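Local atomic coordinates of proximal thread matrix protein 1 (Mytilus galloprovincialis, PDB entry 4CN9), a protein that serves as a collagen-binding matrix protein of the mussel byssus and carries zinc ions, one of them in a MIDAS motif. Residues E49-F60 with V81-T90; R387-V398 with N409-T420. One frame throughout, in Å; residues are numbered along the deposited sequence.

Contact 1: residues E49-F60 with V81-T90. With ZN (zinc ion), chain D.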
loop_
_atom_site.group_PDB
_atom_site.type_symbol
_atom_site.label_atom_id
_atom_site.label_comp_id
_atom_site.label_asym_id
_atom_site.label_seq_id
_atom_site.Cartn_x
_atom_site.Cartn_y
_atom_site.Cartn_z
ATOM N N GLU A 49 -7.480 7.291 -18.993
ATOM C CA GLU A 49 -7.043 8.591 -18.544
ATOM C C GLU A 49 -7.372 8.767 -17.071
ATOM O O GLU A 49 -8.192 8.043 -16.495
ATOM C CB GLU A 49 -7.740 9.694 -19.340
ATOM C CG GLU A 49 -9.231 9.813 -19.067
ATOM C CD GLU A 49 -9.941 10.753 -20.031
ATOM O OE1 GLU A 49 -9.524 10.837 -21.204
ATOM O OE2 GLU A 49 -10.922 11.404 -19.612
ATOM N N CYS A 50 -6.710 9.750 -16.485
ATOM C CA CYS A 50 -6.928 10.140 -15.118
ATOM C C CYS A 50 -7.107 11.643 -15.139
ATOM O O CYS A 50 -6.289 12.355 -15.722
ATOM C CB CYS A 50 -5.712 9.763 -14.278
ATOM S SG CYS A 50 -5.879 10.190 -12.546
ATOM N N ASP A 51 -8.178 12.124 -14.524
ATOM C CA ASP A 51 -8.503 13.552 -14.544
ATOM C C ASP A 51 -8.009 14.249 -13.264
ATOM O O ASP A 51 -8.187 15.453 -13.088
ATOM C CB ASP A 51 -10.023 13.766 -14.699
ATOM C CG ASP A 51 -10.598 13.127 -15.966
ATOM O OD1 ASP A 51 -9.861 12.844 -16.934
ATOM O OD2 ASP A 51 -11.819 12.887 -16.000
ATOM N N VAL A 52 -7.375 13.482 -12.385
ATOM C CA VAL A 52 -6.935 13.983 -11.085
ATOM C C VAL A 52 -5.809 14.993 -11.231
ATOM O O VAL A 52 -4.933 14.815 -12.066
ATOM C CB VAL A 52 -6.470 12.817 -10.184
ATOM C CG1 VAL A 52 -5.958 13.331 -8.835
ATOM C CG2 VAL A 52 -7.622 11.835 -9.960
ATOM N N GLN A 53 -5.838 16.053 -10.426
ATOM C CA GLN A 53 -4.764 17.048 -10.433
ATOM C C GLN A 53 -3.592 16.557 -9.601
ATOM O O GLN A 53 -3.734 16.274 -8.415
ATOM C CB GLN A 53 -5.256 18.393 -9.903
ATOM C CG GLN A 53 -6.191 19.100 -10.868
ATOM C CD GLN A 53 -6.766 20.377 -10.296
ATOM O OE1 GLN A 53 -6.182 20.994 -9.401
ATOM N NE2 GLN A 53 -7.923 20.784 -10.814
ATOM N N ALA A 54 -2.426 16.463 -10.225
ATOM C CA ALA A 54 -1.302 15.765 -9.616
ATOM C C ALA A 54 0.035 16.374 -10.020
ATOM O O ALA A 54 0.162 16.976 -11.094
ATOM C CB ALA A 54 -1.331 14.287 -10.019
ATOM N N ASP A 55 1.016 16.210 -9.133
ATOM C CA ASP A 55 2.422 16.404 -9.462
ATOM C C ASP A 55 3.036 14.993 -9.539
ATOM O O ASP A 55 3.041 14.245 -8.553
ATOM C CB ASP A 55 3.122 17.284 -8.410
ATOM C CG ASP A 55 2.712 18.765 -8.491
ATOM O OD1 ASP A 55 2.417 19.264 -9.599
ATOM O OD2 ASP A 55 2.703 19.440 -7.429
ATOM N N ILE A 56 3.477 14.606 -10.732
ATOM C CA ILE A 56 3.965 13.260 -10.980
ATOM C C ILE A 56 5.475 13.274 -11.250
ATOM O O ILE A 56 5.954 14.005 -12.105
ATOM C CB ILE A 56 3.241 12.621 -12.177
ATOM C CG1 ILE A 56 1.718 12.616 -11.944
ATOM C CG2 ILE A 56 3.731 11.215 -12.396
ATOM C CD1 ILE A 56 0.911 12.849 -13.207
ATOM N N ILE A 57 6.211 12.482 -10.480
ATOM C CA ILE A 57 7.628 12.287 -10.684
ATOM C C ILE A 57 7.884 10.859 -11.114
ATOM O O ILE A 57 7.481 9.918 -10.439
ATOM C CB ILE A 57 8.423 12.560 -9.393
ATOM C CG1 ILE A 57 8.170 13.996 -8.922
ATOM C CG2 ILE A 57 9.909 12.300 -9.615
ATOM C CD1 ILE A 57 8.744 15.070 -9.844
ATOM N N VAL A 58 8.539 10.697 -12.254
ATOM C CA VAL A 58 9.056 9.393 -12.654
ATOM C C VAL A 58 10.531 9.264 -12.283
ATOM O O VAL A 58 11.341 10.112 -12.624
ATOM C CB VAL A 58 8.890 9.153 -14.173
ATOM C CG1 VAL A 58 9.535 7.839 -14.582
ATOM C CG2 VAL A 58 7.415 9.181 -14.536
ATOM N N LEU A 59 10.847 8.196 -11.559
ATOM C CA LEU A 59 12.204 7.835 -11.160
ATOM C C LEU A 59 12.672 6.738 -12.110
ATOM O O LEU A 59 12.163 5.611 -12.091
ATOM C CB LEU A 59 12.170 7.360 -9.702
ATOM C CG LEU A 59 13.376 7.429 -8.769
ATOM C CD1 LEU A 59 14.238 8.678 -8.942
ATOM C CD2 LEU A 59 12.844 7.349 -7.344
ATOM N N PHE A 60 13.618 7.106 -12.961
ATOM C CA PHE A 60 13.967 6.406 -14.190
ATOM C C PHE A 60 15.371 5.811 -14.004
ATOM O O PHE A 60 16.341 6.555 -13.937
ATOM C CB PHE A 60 13.944 7.478 -15.299
ATOM C CG PHE A 60 14.157 6.970 -16.698
ATOM C CD1 PHE A 60 15.412 6.542 -17.136
ATOM C CD2 PHE A 60 13.103 6.980 -17.603
ATOM C CE1 PHE A 60 15.590 6.113 -18.436
ATOM C CE2 PHE A 60 13.277 6.547 -18.910
ATOM C CZ PHE A 60 14.511 6.122 -19.330
ATOM N N VAL A 81 6.952 6.334 -20.787
ATOM C CA VAL A 81 6.756 7.522 -19.957
ATOM C C VAL A 81 5.958 8.575 -20.724
ATOM O O VAL A 81 5.122 9.265 -20.158
ATOM C CB VAL A 81 8.106 8.099 -19.468
ATOM C CG1 VAL A 81 7.895 9.376 -18.669
ATOM C CG2 VAL A 81 8.840 7.056 -18.628
ATOM N N LYS A 82 6.209 8.676 -22.025
ATOM C CA LYS A 82 5.407 9.534 -22.886
ATOM C C LYS A 82 3.935 9.156 -22.842
ATOM O O LYS A 82 3.064 10.021 -22.825
ATOM C CB LYS A 82 5.904 9.450 -24.324
ATOM C CG LYS A 82 7.216 10.117 -24.549
ATOM C CD LYS A 82 7.615 10.042 -26.022
ATOM C CE LYS A 82 9.024 10.552 -26.211
ATOM N NZ LYS A 82 9.545 10.272 -27.571
ATOM N N GLU A 83 3.656 7.859 -22.834
ATOM C CA GLU A 83 2.286 7.386 -22.782
ATOM C C GLU A 83 1.614 7.749 -21.451
ATOM O O GLU A 83 0.430 8.083 -21.415
ATOM C CB GLU A 83 2.254 5.876 -23.035
ATOM C CG GLU A 83 2.625 5.546 -24.483
ATOM C CD GLU A 83 3.003 4.099 -24.685
ATOM O OE1 GLU A 83 2.744 3.280 -23.787
ATOM O OE2 GLU A 83 3.567 3.779 -25.749
ATOM N N LEU A 84 2.383 7.706 -20.365
ATOM C CA LEU A 84 1.903 8.175 -19.061
ATOM C C LEU A 84 1.487 9.634 -19.121
ATOM O O LEU A 84 0.406 9.997 -18.665
ATOM C CB LEU A 84 2.999 8.026 -18.002
ATOM C CG LEU A 84 3.424 6.586 -17.713
ATOM C CD1 LEU A 84 4.628 6.544 -16.783
ATOM C CD2 LEU A 84 2.248 5.812 -17.123
ATOM N N VAL A 85 2.366 10.471 -19.653
ATOM C CA VAL A 85 2.077 11.890 -19.793
ATOM C C VAL A 85 0.740 12.111 -20.502
ATOM O O VAL A 85 -0.082 12.922 -20.073
ATOM C CB VAL A 85 3.180 12.599 -20.570
ATOM C CG1 VAL A 85 2.747 14.020 -20.940
ATOM C CG2 VAL A 85 4.473 12.614 -19.757
ATOM N N ASP A 86 0.521 11.369 -21.578
ATOM C CA ASP A 86 -0.689 11.518 -22.396
ATOM C C ASP A 86 -1.916 10.892 -21.752
ATOM O O ASP A 86 -3.010 10.977 -22.300
ATOM C CB ASP A 86 -0.462 10.916 -23.795
ATOM C CG ASP A 86 0.276 11.869 -24.727
ATOM O OD1 ASP A 86 0.388 13.071 -24.390
ATOM O OD2 ASP A 86 0.746 11.426 -25.793
ATOM N N SER A 87 -1.736 10.274 -20.585
ATOM C CA SER A 87 -2.842 9.671 -19.835
ATOM C C SER A 87 -3.449 10.614 -18.784
ATOM O O SER A 87 -4.525 10.334 -18.222
ATOM C CB SER A 87 -2.351 8.395 -19.149
ATOM O OG SER A 87 -1.774 7.505 -20.099
ATOM N N PHE A 88 -2.773 11.729 -18.520
ATOM C CA PHE A 88 -3.243 12.678 -17.513
ATOM C C PHE A 88 -3.812 13.908 -18.182
ATOM O O PHE A 88 -3.078 14.743 -18.693
ATOM C CB PHE A 88 -2.115 13.038 -16.536
ATOM C CG PHE A 88 -1.752 11.905 -15.623
ATOM C CD1 PHE A 88 -2.451 11.700 -14.448
ATOM C CD2 PHE A 88 -0.740 11.029 -15.959
ATOM C CE1 PHE A 88 -2.137 10.656 -13.619
ATOM C CE2 PHE A 88 -0.416 9.984 -15.129
ATOM C CZ PHE A 88 -1.131 9.790 -13.962
ATOM N N THR A 89 -5.134 14.002 -18.168
ATOM C CA THR A 89 -5.845 14.999 -18.959
ATOM C C THR A 89 -5.519 16.436 -18.552
ATOM O O THR A 89 -5.511 17.319 -19.402
ATOM C CB THR A 89 -7.371 14.767 -18.895
ATOM O OG1 THR A 89 -7.838 14.963 -17.557
ATOM C CG2 THR A 89 -7.711 13.359 -19.345
ATOM N N THR A 90 -5.216 16.669 -17.273
ATOM C CA THR A 90 -4.958 18.034 -16.782
ATOM C C THR A 90 -3.496 18.501 -16.921
ATOM O O THR A 90 -3.150 19.629 -16.542
ATOM C CB THR A 90 -5.415 18.215 -15.307
ATOM O OG1 THR A 90 -4.628 17.393 -14.440
ATOM C CG2 THR A 90 -6.890 17.841 -15.148
HETATM ZN ZN ZN D . -11.610 11.976 -17.859
HETATM O O HOH W 1 -5.016 14.449 -14.861
HETATM O O HOH W 2 -13.528 12.698 -18.291
HETATM O O HOH W 3 -11.871 13.815 -18.800
#
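Ile56 CD1 stands squarely over one face of the Phe88 ring, a CH-pi contact 3.5 Å from the centroid, in the first of the two von Willebrand A domains. Here residues 54-60 of an inner sheet strand run antiparallel to 81-85, the last turn of helix 73-85, whose chain leaves through a type I turn, Val85 to Phe88. Phe88 has CG anti to its carbonyl carbon (chi1 -71°), and this turns the ring back toward the strand although its CB points along the contact. Cys50 CB reaches the same ring obliquely, while Cys50 SG is disulfide-bonded to Cys242; this cluster is the tightly packed part. Farther along, buried but more loosely packed, Val58 and Val81 lie alongside with their branches running in opposite directions, Val58 CG2 4.2 Å from Val81 CG1, and Val81 CG2 meets the Phe60 ring at its edge.

At the other end the two segments pair through their backbones, a single bridge between Cys50 and Phe88: Cys50 N donates to Ser87 O (2.9 Å), and Thr89 N returns a bond to Cys50 O (3.2 Å). A water also donates to Cys50 O and to Val52 O and accepts from Thr90 N. Beyond lies the looser, partly exposed side, where two waters complete a zinc site. Glu49 OE2 binds the ion at 2.0 Å, Asp51 holds it with both carboxylate oxygens, and His446 supplies NE2. Thr89 CG2 packs against the Glu49 carboxylate, while Thr89 OG1 gives a second-shell bond of 3.0 Å to zinc-bound Asp51 OD1, meeting it 38° out of the carboxylate plane.

Contact 2: residues R387-V398 with N409-T420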
loop_
_atom_site.group_PDB
_atom_site.type_symbol
_atom_site.label_atom_id
_atom_site.label_comp_id
_atom_site.label_asym_id
_atom_site.label_seq_id
_atom_site.Cartn_x
_atom_site.Cartn_y
_atom_site.Cartn_z
ATOM N N ARG A 387 -6.274 -9.615 -0.753
ATOM C CA ARG A 387 -5.789 -8.334 -1.290
ATOM C C ARG A 387 -6.155 -8.137 -2.759
ATOM O O ARG A 387 -6.445 -7.013 -3.180
ATOM C CB ARG A 387 -4.281 -8.143 -1.066
ATOM C CG ARG A 387 -3.899 -8.121 0.420
ATOM C CD ARG A 387 -2.395 -7.838 0.652
ATOM N NE ARG A 387 -1.533 -8.654 -0.203
ATOM C CZ ARG A 387 -0.917 -9.757 0.180
ATOM N NH1 ARG A 387 -1.042 -10.199 1.427
ATOM N NH2 ARG A 387 -0.190 -10.437 -0.694
ATOM N N LYS A 388 -6.156 -9.225 -3.522
ATOM C CA LYS A 388 -6.592 -9.192 -4.921
ATOM C C LYS A 388 -8.067 -8.798 -5.067
ATOM O O LYS A 388 -8.482 -8.291 -6.109
ATOM C CB LYS A 388 -6.331 -10.543 -5.600
ATOM C CG LYS A 388 -4.852 -10.781 -5.912
ATOM C CD LYS A 388 -4.592 -12.139 -6.566
ATOM C CE LYS A 388 -3.095 -12.451 -6.601
ATOM N NZ LYS A 388 -2.315 -11.443 -7.374
ATOM N N GLU A 389 -8.853 -9.020 -4.017
ATOM C CA GLU A 389 -10.251 -8.612 -4.000
ATOM C C GLU A 389 -10.432 -7.181 -3.500
ATOM O O GLU A 389 -11.552 -6.722 -3.347
ATOM C CB GLU A 389 -11.065 -9.529 -3.085
ATOM C CG GLU A 389 -11.211 -10.952 -3.559
ATOM C CD GLU A 389 -11.809 -11.853 -2.482
ATOM O OE1 GLU A 389 -12.311 -11.320 -1.455
ATOM O OE2 GLU A 389 -11.768 -13.092 -2.669
ATOM N N GLY A 390 -9.344 -6.482 -3.217
ATOM C CA GLY A 390 -9.451 -5.123 -2.723
ATOM C C GLY A 390 -9.452 -4.960 -1.209
ATOM O O GLY A 390 -9.676 -3.855 -0.697
ATOM N N VAL A 391 -9.193 -6.037 -0.476
ATOM C CA VAL A 391 -9.166 -5.948 0.984
ATOM C C VAL A 391 -7.818 -5.385 1.439
ATOM O O VAL A 391 -6.756 -5.882 1.045
ATOM C CB VAL A 391 -9.402 -7.317 1.636
ATOM C CG1 VAL A 391 -9.328 -7.217 3.164
ATOM C CG2 VAL A 391 -10.728 -7.890 1.200
ATOM N N VAL A 392 -7.861 -4.332 2.248
ATOM C CA VAL A 392 -6.655 -3.817 2.873
ATOM C C VAL A 392 -6.439 -4.534 4.200
ATOM O O VAL A 392 -7.345 -4.592 5.021
ATOM C CB VAL A 392 -6.743 -2.302 3.126
ATOM C CG1 VAL A 392 -5.573 -1.833 3.964
ATOM C CG2 VAL A 392 -6.808 -1.550 1.806
ATOM N N ILE A 393 -5.240 -5.082 4.409
ATOM C CA ILE A 393 -4.962 -5.868 5.611
ATOM C C ILE A 393 -3.927 -5.213 6.521
ATOM O O ILE A 393 -2.804 -4.870 6.103
ATOM C CB ILE A 393 -4.488 -7.300 5.256
ATOM C CG1 ILE A 393 -5.497 -7.979 4.317
ATOM C CG2 ILE A 393 -4.279 -8.110 6.524
ATOM C CD1 ILE A 393 -5.092 -9.365 3.858
ATOM N N VAL A 394 -4.327 -5.049 7.778
ATOM C CA VAL A 394 -3.460 -4.564 8.837
ATOM C C VAL A 394 -3.136 -5.761 9.763
ATOM O O VAL A 394 -4.033 -6.526 10.087
ATOM C CB VAL A 394 -4.193 -3.462 9.633
ATOM C CG1 VAL A 394 -3.374 -2.991 10.822
ATOM C CG2 VAL A 394 -4.553 -2.298 8.712
ATOM N N ALA A 395 -1.866 -5.920 10.146
ATOM C CA ALA A 395 -1.396 -7.070 10.932
ATOM C C ALA A 395 -0.688 -6.627 12.218
ATOM O O ALA A 395 0.276 -5.875 12.171
ATOM C CB ALA A 395 -0.428 -7.938 10.102
ATOM N N ILE A 396 -1.154 -7.142 13.352
ATOM C CA ILE A 396 -0.627 -6.795 14.657
ATOM C C ILE A 396 -0.188 -8.035 15.416
ATOM O O ILE A 396 -0.963 -8.973 15.566
ATOM C CB ILE A 396 -1.703 -6.092 15.510
ATOM C CG1 ILE A 396 -2.200 -4.837 14.794
ATOM C CG2 ILE A 396 -1.174 -5.798 16.914
ATOM C CD1 ILE A 396 -3.558 -4.340 15.256
ATOM N N GLY A 397 1.060 -8.033 15.884
ATOM C CA GLY A 397 1.580 -9.071 16.768
ATOM C C GLY A 397 1.777 -8.545 18.188
ATOM O O GLY A 397 2.286 -7.437 18.389
ATOM N N VAL A 398 1.362 -9.331 19.176
ATOM C CA VAL A 398 1.506 -8.961 20.583
ATOM C C VAL A 398 2.296 -10.020 21.328
ATOM O O VAL A 398 1.974 -11.216 21.258
ATOM C CB VAL A 398 0.139 -8.830 21.264
ATOM C CG1 VAL A 398 0.288 -8.244 22.667
ATOM C CG2 VAL A 398 -0.785 -7.980 20.433
ATOM N N ASN A 409 4.033 -10.975 5.648
ATOM C CA ASN A 409 3.407 -11.680 4.535
ATOM C C ASN A 409 1.936 -11.341 4.336
ATOM O O ASN A 409 1.467 -11.256 3.203
ATOM C CB ASN A 409 3.525 -13.195 4.686
ATOM C CG ASN A 409 4.950 -13.689 4.522
ATOM O OD1 ASN A 409 5.834 -12.950 4.086
ATOM N ND2 ASN A 409 5.171 -14.950 4.862
ATOM N N ILE A 410 1.188 -11.185 5.422
ATOM C CA ILE A 410 -0.246 -11.008 5.274
ATOM C C ILE A 410 -0.661 -9.563 5.075
ATOM O O ILE A 410 -1.674 -9.319 4.456
ATOM C CB ILE A 410 -1.071 -11.614 6.437
ATOM C CG1 ILE A 410 -0.938 -10.791 7.697
ATOM C CG2 ILE A 410 -0.686 -13.074 6.692
ATOM C CD1 ILE A 410 -1.972 -11.162 8.755
ATOM N N ALA A 411 0.086 -8.617 5.623
ATOM C CA ALA A 411 -0.307 -7.211 5.543
ATOM C C ALA A 411 -0.198 -6.676 4.122
ATOM O O ALA A 411 0.560 -7.203 3.306
ATOM C CB ALA A 411 0.525 -6.368 6.475
ATOM N N SER A 412 -0.943 -5.609 3.851
ATOM C CA SER A 412 -0.946 -4.968 2.538
ATOM C C SER A 412 0.341 -4.171 2.333
ATOM O O SER A 412 0.705 -3.808 1.202
ATOM C CB SER A 412 -2.173 -4.055 2.386
ATOM O OG SER A 412 -3.369 -4.795 2.173
ATOM N N SER A 413 1.017 -3.897 3.443
ATOM C CA SER A 413 2.273 -3.198 3.433
ATOM C C SER A 413 2.965 -3.400 4.768
ATOM O O SER A 413 2.309 -3.548 5.796
ATOM C CB SER A 413 2.031 -1.700 3.189
ATOM O OG SER A 413 3.235 -0.987 3.341
ATOM N N GLU A 414 4.294 -3.396 4.766
ATOM C CA GLU A 414 5.042 -3.456 6.020
ATOM C C GLU A 414 4.787 -2.232 6.890
ATOM O O GLU A 414 4.951 -2.284 8.105
ATOM C CB GLU A 414 6.551 -3.669 5.772
ATOM C CG GLU A 414 7.318 -3.948 7.054
ATOM C CD GLU A 414 8.707 -4.558 6.829
ATOM O OE1 GLU A 414 9.013 -5.007 5.700
ATOM O OE2 GLU A 414 9.485 -4.604 7.810
ATOM N N GLU A 415 4.333 -1.141 6.285
ATOM C CA GLU A 415 3.900 0.009 7.066
ATOM C C GLU A 415 2.634 -0.278 7.874
ATOM O O GLU A 415 2.318 0.462 8.822
ATOM C CB GLU A 415 3.666 1.214 6.148
ATOM C CG GLU A 415 4.929 1.672 5.436
ATOM C CD GLU A 415 5.896 2.344 6.381
ATOM O OE1 GLU A 415 5.446 2.829 7.442
ATOM O OE2 GLU A 415 7.108 2.387 6.076
ATOM N N TYR A 416 1.914 -1.343 7.508
ATOM C CA TYR A 416 0.650 -1.690 8.157
ATOM C C TYR A 416 0.844 -2.862 9.120
ATOM O O TYR A 416 -0.128 -3.521 9.503
ATOM C CB TYR A 416 -0.433 -2.076 7.144
ATOM C CG TYR A 416 -0.714 -1.074 6.026
ATOM C CD1 TYR A 416 -0.155 0.205 6.021
ATOM C CD2 TYR A 416 -1.526 -1.430 4.967
ATOM C CE1 TYR A 416 -0.413 1.103 4.978
ATOM C CE2 TYR A 416 -1.796 -0.542 3.928
ATOM C CZ TYR A 416 -1.242 0.717 3.939
ATOM O OH TYR A 416 -1.501 1.556 2.882
ATOM N N VAL A 417 2.098 -3.099 9.489
ATOM C CA VAL A 417 2.504 -4.101 10.469
ATOM C C VAL A 417 2.884 -3.436 11.797
ATOM O O VAL A 417 3.683 -2.506 11.837
ATOM C CB VAL A 417 3.742 -4.894 9.969
ATOM C CG1 VAL A 417 4.342 -5.764 11.085
ATOM C CG2 VAL A 417 3.396 -5.735 8.778
ATOM N N PHE A 418 2.319 -3.939 12.891
ATOM C CA PHE A 418 2.541 -3.367 14.206
ATOM C C PHE A 418 2.881 -4.476 15.183
ATOM O O PHE A 418 2.326 -5.577 15.096
ATOM C CB PHE A 418 1.287 -2.643 14.695
ATOM C CG PHE A 418 0.864 -1.508 13.826
ATOM C CD1 PHE A 418 0.035 -1.723 12.737
ATOM C CD2 PHE A 418 1.308 -0.221 14.085
ATOM C CE1 PHE A 418 -0.353 -0.668 11.923
ATOM C CE2 PHE A 418 0.934 0.830 13.279
ATOM C CZ PHE A 418 0.099 0.615 12.201
ATOM N N THR A 419 3.802 -4.186 16.105
ATOM C CA THR A 419 4.193 -5.139 17.143
ATOM C C THR A 419 4.274 -4.412 18.492
ATOM O O THR A 419 4.645 -3.236 18.559
ATOM C CB THR A 419 5.563 -5.832 16.844
ATOM O OG1 THR A 419 6.614 -4.860 16.831
ATOM C CG2 THR A 419 5.561 -6.558 15.504
ATOM N N THR A 420 3.871 -5.096 19.556
ATOM C CA THR A 420 3.999 -4.554 20.911
ATOM C C THR A 420 4.411 -5.690 21.830
ATOM O O THR A 420 4.084 -6.842 21.584
ATOM C CB THR A 420 2.679 -3.878 21.447
ATOM O OG1 THR A 420 1.631 -4.847 21.623
ATOM C CG2 THR A 420 2.175 -2.800 20.495
HETATM O O HOH W 4 0.592 -12.666 0.672
#
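The beta-alpha-beta unit of strand 391-398, helix 404-410 and strand 417-420 closes one edge of the second von Willebrand A sheet, with Ala395 to Val398 pairing in parallel with Val417 to Thr420. Ala395 faces this strand with both its N and its O, the N donating to Tyr416 O and the O receiving Phe418 N at 2.9 Å. Val394 CG1 touches the Phe418 ring obliquely, 4.0 Å from CE1, while the other face sets Ala395 CB 3.8 Å from Ile410 CG1. Ahead of the paired strands, Ser412 continues the pairing to Ile393: its OG accepts from Ile393 N (2.9 Å, nearly straight at 169°), and its N donates to Ile393 O (3.0 Å). The Arg387 chain, bent at chi3 (-47°), brings CD against Ser412 OG and NH1 to Ile410 O at 3.2 Å. That oxygen lies near the guanidinium plane, yet NH1 approaches from 63° above the carbonyl plane, and bonds Asn409 O weakly. A methionine in place of Arg387 would probably leave Ile410 O and Asn409 O without the guanidinium donor. A cationic side chain at the carbonyl-rich C-terminal end of helix 404-410 is likely to be electrostatically favourable.

Contact 1 and contact 2 sit in different von Willebrand A domains, their centres 29 Å and their nearest atoms about 15 Å apart. Contact 1 joins an inner strand to a helix of the first domain, whereas contact 2 forms the edge of the second sheet. The connection leading into that edge strand meets the first domain: Lys218 bonds Ala411 O, and His188 and Gln213 bond the Glu415 and Glu414 carboxylates. The zinc of contact 1 joins the start of the modelled chain, Glu49 and Asp51, to His446 near its C-terminal end; it is distinct from the MIDAS zinc held by Ser63, Ser65 and Asp174, about 11 Å from the Phe60 side chain. Contact 2 lies away from both metals.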